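Local atomic coordinates of LacI family sugar-binding transcriptional regulator (Enterococcus faecalis V583, PDB entry 4RK0), a protein that binds ribose in the cleft of its sugar-binding domain and, as a LacI-family regulator, probably represses transcription by binding DNA. Residues 112-117 / 148-153; 128-133 / 181-186. All blocks are in the same frame, centred on the assembly; numbering follows the deposited sequence.

Both contacts belong to the same lobe of the sugar-binding region, with about 12 Å between centres. Contact 2 is core: residues 128-133 and 181-186 lie on neighbouring strands 127-132 and 181-184 and the turns that follow them, with ribose at one end. Contact 1 is half surface: residues 112-117 and 148-153 come from helix 109-122 and from the C-terminal end of helix 138-150 with the loop after it. Strand 127-132 runs between these helices in the chain, and the two contacts touch through Y151 against V128 and A116 against F183. Contact 1 is held by side chains, one polar pair and a small apolar patch; contact 2 by main-chain bonds with aliphatic packing on both faces.

Contact 1. Residues 112-117 / 148-153; sequences GGQLAA and CSVYTE
Q114 NE2 donates to S149 OG, 2.9 Å away and nearly straight at 168°. S149 OG lies almost in the amide plane of Q114, so the N-H points at the hydroxyl without tilt. Q114 reaches it with a chain extended beyond CG (chi2 -170°), while its OE1 is hydrogen-bonded to R111. S149 OG has a second partner in G146 O, one turn earlier in its own helix; two bonds therefore fix where the hydroxyl sits.

The apolar part centres on V150, whose two methyls divide the work. CG1 lies beside the amide end of Q114, 3.8 Å from NE2, the two side chains crossing at about a right angle. CG2 presses on A117 CB at 3.4 Å, tighter than usual for two carbons. A117 CB also meets Y151 CB at 4.0 Å, and the carbonyl oxygen of A117 lies near the plane of the tyrosine ring, at its edge by CD1.

Y151 OH is hydrogen-bonded to H125 O, and its ring meets that of F147. Helix 138-150 is the crossover of the beta-alpha-beta unit from strand 127-132 to strand 154-159. It packs here beside the middle of helix 109-122, and both lie on the V128/V130/F183 face of the parallel sheet: A116 meets F183, F147 covers V128 and V130, and Y151 is directed inward to V128.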
loop_
_atom_site.group_PDB
_atom_site.type_symbol
_atom_site.label_atom_id
_atom_site.label_comp_id
_atom_site.label_asym_id
_atom_site.label_seq_id
_atom_site.Cartn_x
_atom_site.Cartn_y
_atom_site.Cartn_z
ATOM N N GLY A 112 23.401 0.234 -4.403
ATOM C CA GLY A 112 22.249 0.029 -5.321
ATOM C C GLY A 112 22.376 0.874 -6.588
ATOM O O GLY A 112 22.086 0.426 -7.685
ATOM N N GLY A 113 22.825 2.118 -6.430
ATOM C CA GLY A 113 23.003 2.978 -7.573
ATOM C C GLY A 113 24.094 2.468 -8.489
ATOM O O GLY A 113 23.955 2.529 -9.716
ATOM N N GLN A 114 25.169 1.943 -7.891
ATOM C CA GLN A 114 26.238 1.292 -8.653
ATOM C C GLN A 114 25.726 0.087 -9.464
ATOM O O GLN A 114 26.066 -0.075 -10.603
ATOM C CB GLN A 114 27.335 0.828 -7.711
ATOM C CG GLN A 114 28.169 1.962 -7.178
ATOM C CD GLN A 114 29.408 1.466 -6.444
ATOM O OE1 GLN A 114 29.423 0.372 -5.889
ATOM N NE2 GLN A 114 30.450 2.282 -6.434
ATOM N N LEU A 115 24.878 -0.738 -8.860
ATOM C CA LEU A 115 24.373 -1.926 -9.551
ATOM C C LEU A 115 23.478 -1.557 -10.712
ATOM O O LEU A 115 23.521 -2.208 -11.749
ATOM C CB LEU A 115 23.555 -2.770 -8.592
ATOM C CG LEU A 115 24.347 -3.527 -7.547
ATOM C CD1 LEU A 115 23.424 -4.193 -6.521
ATOM C CD2 LEU A 115 25.267 -4.545 -8.188
ATOM N N ALA A 116 22.705 -0.485 -10.535
ATOM C CA ALA A 116 21.803 0.007 -11.575
ATOM C C ALA A 116 22.618 0.504 -12.753
ATOM O O ALA A 116 22.377 0.126 -13.900
ATOM C CB ALA A 116 20.880 1.098 -10.991
ATOM N N ALA A 117 23.613 1.331 -12.463
ATOM C CA ALA A 117 24.573 1.756 -13.474
ATOM C C ALA A 117 25.251 0.587 -14.201
ATOM O O ALA A 117 25.396 0.653 -15.403
ATOM C CB ALA A 117 25.624 2.648 -12.845
ATOM N N CYS A 148 26.634 7.588 -10.343
ATOM C CA CYS A 148 27.660 8.379 -11.047
ATOM C C CYS A 148 29.084 7.978 -10.621
ATOM O O CYS A 148 30.047 8.316 -11.287
ATOM C CB CYS A 148 27.416 9.869 -10.843
ATOM S SG CYS A 148 25.795 10.350 -11.518
ATOM N N SER A 149 29.217 7.217 -9.541
ATOM C CA SER A 149 30.539 6.727 -9.123
ATOM C C SER A 149 31.166 5.748 -10.139
ATOM O O SER A 149 32.402 5.606 -10.187
ATOM C CB SER A 149 30.481 6.086 -7.740
ATOM O OG SER A 149 29.921 4.789 -7.783
ATOM N N VAL A 150 30.325 5.088 -10.943
ATOM C CA VAL A 150 30.787 4.071 -11.898
ATOM C C VAL A 150 30.369 4.299 -13.339
ATOM O O VAL A 150 30.996 3.742 -14.240
ATOM C CB VAL A 150 30.319 2.656 -11.518
ATOM C CG1 VAL A 150 30.900 2.270 -10.169
ATOM C CG2 VAL A 150 28.796 2.550 -11.530
ATOM N N TYR A 151 29.350 5.125 -13.564
ATOM C CA TYR A 151 28.878 5.402 -14.927
ATOM C C TYR A 151 29.562 6.639 -15.481
ATOM O O TYR A 151 29.431 7.726 -14.917
ATOM C CB TYR A 151 27.370 5.599 -14.933
ATOM C CG TYR A 151 26.756 5.482 -16.312
ATOM C CD1 TYR A 151 26.394 4.237 -16.836
ATOM C CD2 TYR A 151 26.517 6.595 -17.076
ATOM C CE1 TYR A 151 25.822 4.132 -18.092
ATOM C CE2 TYR A 151 25.944 6.497 -18.331
ATOM C CZ TYR A 151 25.618 5.260 -18.837
ATOM O OH TYR A 151 25.058 5.214 -20.089
ATOM N N THR A 152 30.278 6.477 -16.591
ATOM C CA THR A 152 31.128 7.540 -17.138
ATOM C C THR A 152 30.661 8.032 -18.501
ATOM O O THR A 152 31.346 8.828 -19.108
ATOM C CB THR A 152 32.630 7.097 -17.276
ATOM O OG1 THR A 152 32.788 6.112 -18.309
ATOM C CG2 THR A 152 33.124 6.490 -15.996
ATOM N N GLU A 153 29.507 7.561 -18.970
ATOM C CA GLU A 153 28.900 8.067 -20.215
ATOM C C GLU A 153 27.874 9.193 -19.898
ATOM O O GLU A 153 27.904 9.751 -18.817
ATOM C CB GLU A 153 28.333 6.893 -21.006
ATOM C CG GLU A 153 29.408 5.840 -21.308
ATOM C CD GLU A 153 28.846 4.433 -21.419
ATOM O OE1 GLU A 153 29.145 3.574 -20.555
ATOM O OE2 GLU A 153 28.095 4.179 -22.376
#

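Contact 2. Residues 128-133 / 181-186; sequences VIVVMP and GIFAIN. With RIB (alpha-D-ribofuranose), chain E.
I129 makes two main-chain bonds with the neighbouring strand: its N donates to G181 O at 3.0 Å, and its O accepts from F183 N at 2.8 Å. V131 repeats the pattern two residues on, N to F183 O at 2.9 Å and O from I185 N at 3.0 Å. The last is the most bent, 149° at the hydrogen, where the strand gives way to a turn. I129 O also receives a weaker CA-H...O contact from I182 CA.

Packing is close on both faces. On one, V131 CG2 meets I182 CG2 at 3.7 Å, under cover of I189 and L193 of helix 187-199. On the other, V130 CG1 touches I185 CD1 at 3.8 Å and lies obliquely by the F183 ring, 4.2 Å from CD2; F147 of helix 138-150 closes over V130 and F183. These are adjacent parallel strands of a three-layer alpha/beta/alpha sandwich, the Rossmann-like lobe of periplasmic binding proteins, with the sugar at the C-terminal strand ends.

Toward that end the pairing opens out. I185 CB still rests on M132 CB, and its CG2 meets CD of partly exposed P133, the two side chains crossing at about a right angle, but N186 makes no contact with 128-133. This N-cap residue turns its amide back over its own backbone (chi1 79°), where OD1 caps I189 N at the start of helix 187-199; ND2 then donates to ribose O5 at 2.9 Å, 166° at the hydrogen. R143, bonded to I185 O, also binds the sugar.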
loop_
_atom_site.group_PDB
_atom_site.type_symbol
_atom_site.label_atom_id
_atom_site.label_comp_id
_atom_site.label_asym_id
_atom_site.label_seq_id
_atom_site.Cartn_x
_atom_site.Cartn_y
_atom_site.Cartn_z
ATOM N N VAL A 128 21.692 7.927 -20.793
ATOM C CA VAL A 128 20.661 7.568 -19.825
ATOM C C VAL A 128 20.120 8.751 -19.069
ATOM O O VAL A 128 20.749 9.801 -18.970
ATOM C CB VAL A 128 21.173 6.558 -18.794
ATOM C CG1 VAL A 128 21.634 5.284 -19.468
ATOM C CG2 VAL A 128 22.290 7.171 -17.944
ATOM N N ILE A 129 18.933 8.547 -18.513
ATOM C CA ILE A 129 18.256 9.533 -17.722
ATOM C C ILE A 129 18.088 8.956 -16.343
ATOM O O ILE A 129 17.756 7.781 -16.208
ATOM C CB ILE A 129 16.836 9.828 -18.254
ATOM C CG1 ILE A 129 16.839 10.313 -19.699
ATOM C CG2 ILE A 129 16.154 10.802 -17.326
ATOM C CD1 ILE A 129 17.155 11.777 -19.849
ATOM N N VAL A 130 18.297 9.778 -15.326
ATOM C CA VAL A 130 17.943 9.421 -13.969
ATOM C C VAL A 130 16.764 10.281 -13.575
ATOM O O VAL A 130 16.814 11.511 -13.689
ATOM C CB VAL A 130 19.100 9.645 -12.972
ATOM C CG1 VAL A 130 18.653 9.258 -11.565
ATOM C CG2 VAL A 130 20.320 8.851 -13.379
ATOM N N VAL A 131 15.677 9.648 -13.136
ATOM C CA VAL A 131 14.466 10.386 -12.809
ATOM C C VAL A 131 14.304 10.339 -11.308
ATOM O O VAL A 131 14.202 9.241 -10.697
ATOM C CB VAL A 131 13.206 9.764 -13.476
ATOM C CG1 VAL A 131 11.966 10.567 -13.125
ATOM C CG2 VAL A 131 13.356 9.675 -14.974
ATOM N N MET A 132 14.269 11.517 -10.695
ATOM C CA MET A 132 14.301 11.611 -9.220
ATOM C C MET A 132 13.699 12.908 -8.700
ATOM O O MET A 132 13.525 13.822 -9.478
ATOM C CB MET A 132 15.755 11.468 -8.759
ATOM C CG MET A 132 16.691 12.638 -9.063
ATOM S SD MET A 132 18.396 12.141 -8.618
ATOM C CE MET A 132 18.285 12.064 -6.840
ATOM N N PRO A 133 13.392 12.999 -7.385
ATOM C CA PRO A 133 12.823 14.225 -6.857
ATOM C C PRO A 133 13.864 15.292 -6.653
ATOM O O PRO A 133 15.042 14.966 -6.549
ATOM C CB PRO A 133 12.215 13.814 -5.509
ATOM C CG PRO A 133 12.983 12.608 -5.090
ATOM C CD PRO A 133 13.564 11.980 -6.332
ATOM N N GLY A 181 17.978 4.575 -21.958
ATOM C CA GLY A 181 17.894 3.829 -20.705
ATOM C C GLY A 181 17.482 4.782 -19.604
ATOM O O GLY A 181 17.924 5.902 -19.571
ATOM N N ILE A 182 16.652 4.337 -18.674
ATOM C CA ILE A 182 16.164 5.234 -17.649
ATOM C C ILE A 182 16.337 4.551 -16.319
ATOM O O ILE A 182 15.932 3.399 -16.171
ATOM C CB ILE A 182 14.670 5.596 -17.838
ATOM C CG1 ILE A 182 14.406 6.154 -19.224
ATOM C CG2 ILE A 182 14.180 6.555 -16.760
ATOM C CD1 ILE A 182 12.946 6.015 -19.645
ATOM N N PHE A 183 16.993 5.237 -15.373
ATOM C CA PHE A 183 17.022 4.790 -13.962
ATOM C C PHE A 183 15.972 5.553 -13.186
ATOM O O PHE A 183 16.130 6.746 -12.950
ATOM C CB PHE A 183 18.458 4.979 -13.350
ATOM C CG PHE A 183 18.600 4.583 -11.907
ATOM C CD1 PHE A 183 17.844 3.577 -11.319
ATOM C CD2 PHE A 183 19.579 5.224 -11.118
ATOM C CE1 PHE A 183 18.019 3.242 -9.986
ATOM C CE2 PHE A 183 19.759 4.889 -9.804
ATOM C CZ PHE A 183 18.992 3.886 -9.217
ATOM N N ALA A 184 14.890 4.871 -12.791
ATOM C CA ALA A 184 13.862 5.463 -11.986
ATOM C C ALA A 184 14.246 5.264 -10.534
ATOM O O ALA A 184 14.497 4.139 -10.114
ATOM C CB ALA A 184 12.522 4.820 -12.264
ATOM N N ILE A 185 14.280 6.349 -9.761
ATOM C CA ILE A 185 14.881 6.276 -8.430
ATOM C C ILE A 185 14.004 5.545 -7.433
ATOM O O ILE A 185 14.460 5.190 -6.354
ATOM C CB ILE A 185 15.329 7.670 -7.937
ATOM C CG1 ILE A 185 16.707 7.609 -7.313
ATOM C CG2 ILE A 185 14.332 8.248 -6.983
ATOM C CD1 ILE A 185 17.798 7.498 -8.320
ATOM N N ASN A 186 12.745 5.299 -7.788
ATOM C CA ASN A 186 11.974 4.276 -7.092
ATOM C C ASN A 186 10.990 3.598 -8.047
ATOM O O ASN A 186 10.778 4.077 -9.177
ATOM C CB ASN A 186 11.321 4.748 -5.798
ATOM C CG ASN A 186 10.050 5.538 -5.999
ATOM O OD1 ASN A 186 9.786 6.093 -7.066
ATOM N ND2 ASN A 186 9.263 5.618 -4.936
HETATM O O5 RIB E . 10.060 3.873 -2.713
HETATM C C5 RIB E . 9.970 4.799 -1.641
HETATM C C4 RIB E . 11.322 5.350 -1.496
HETATM O O4 RIB E . 11.422 6.432 -0.534
HETATM C C3 RIB E . 11.996 4.051 -1.101
HETATM O O3 RIB E . 12.930 3.848 -2.162
HETATM C C2 RIB E . 12.506 4.406 0.299
HETATM O O2 RIB E . 13.853 4.039 0.473
HETATM C C1 RIB E . 12.169 5.884 0.561
HETATM O O1 RIB E . 13.297 6.626 0.991
#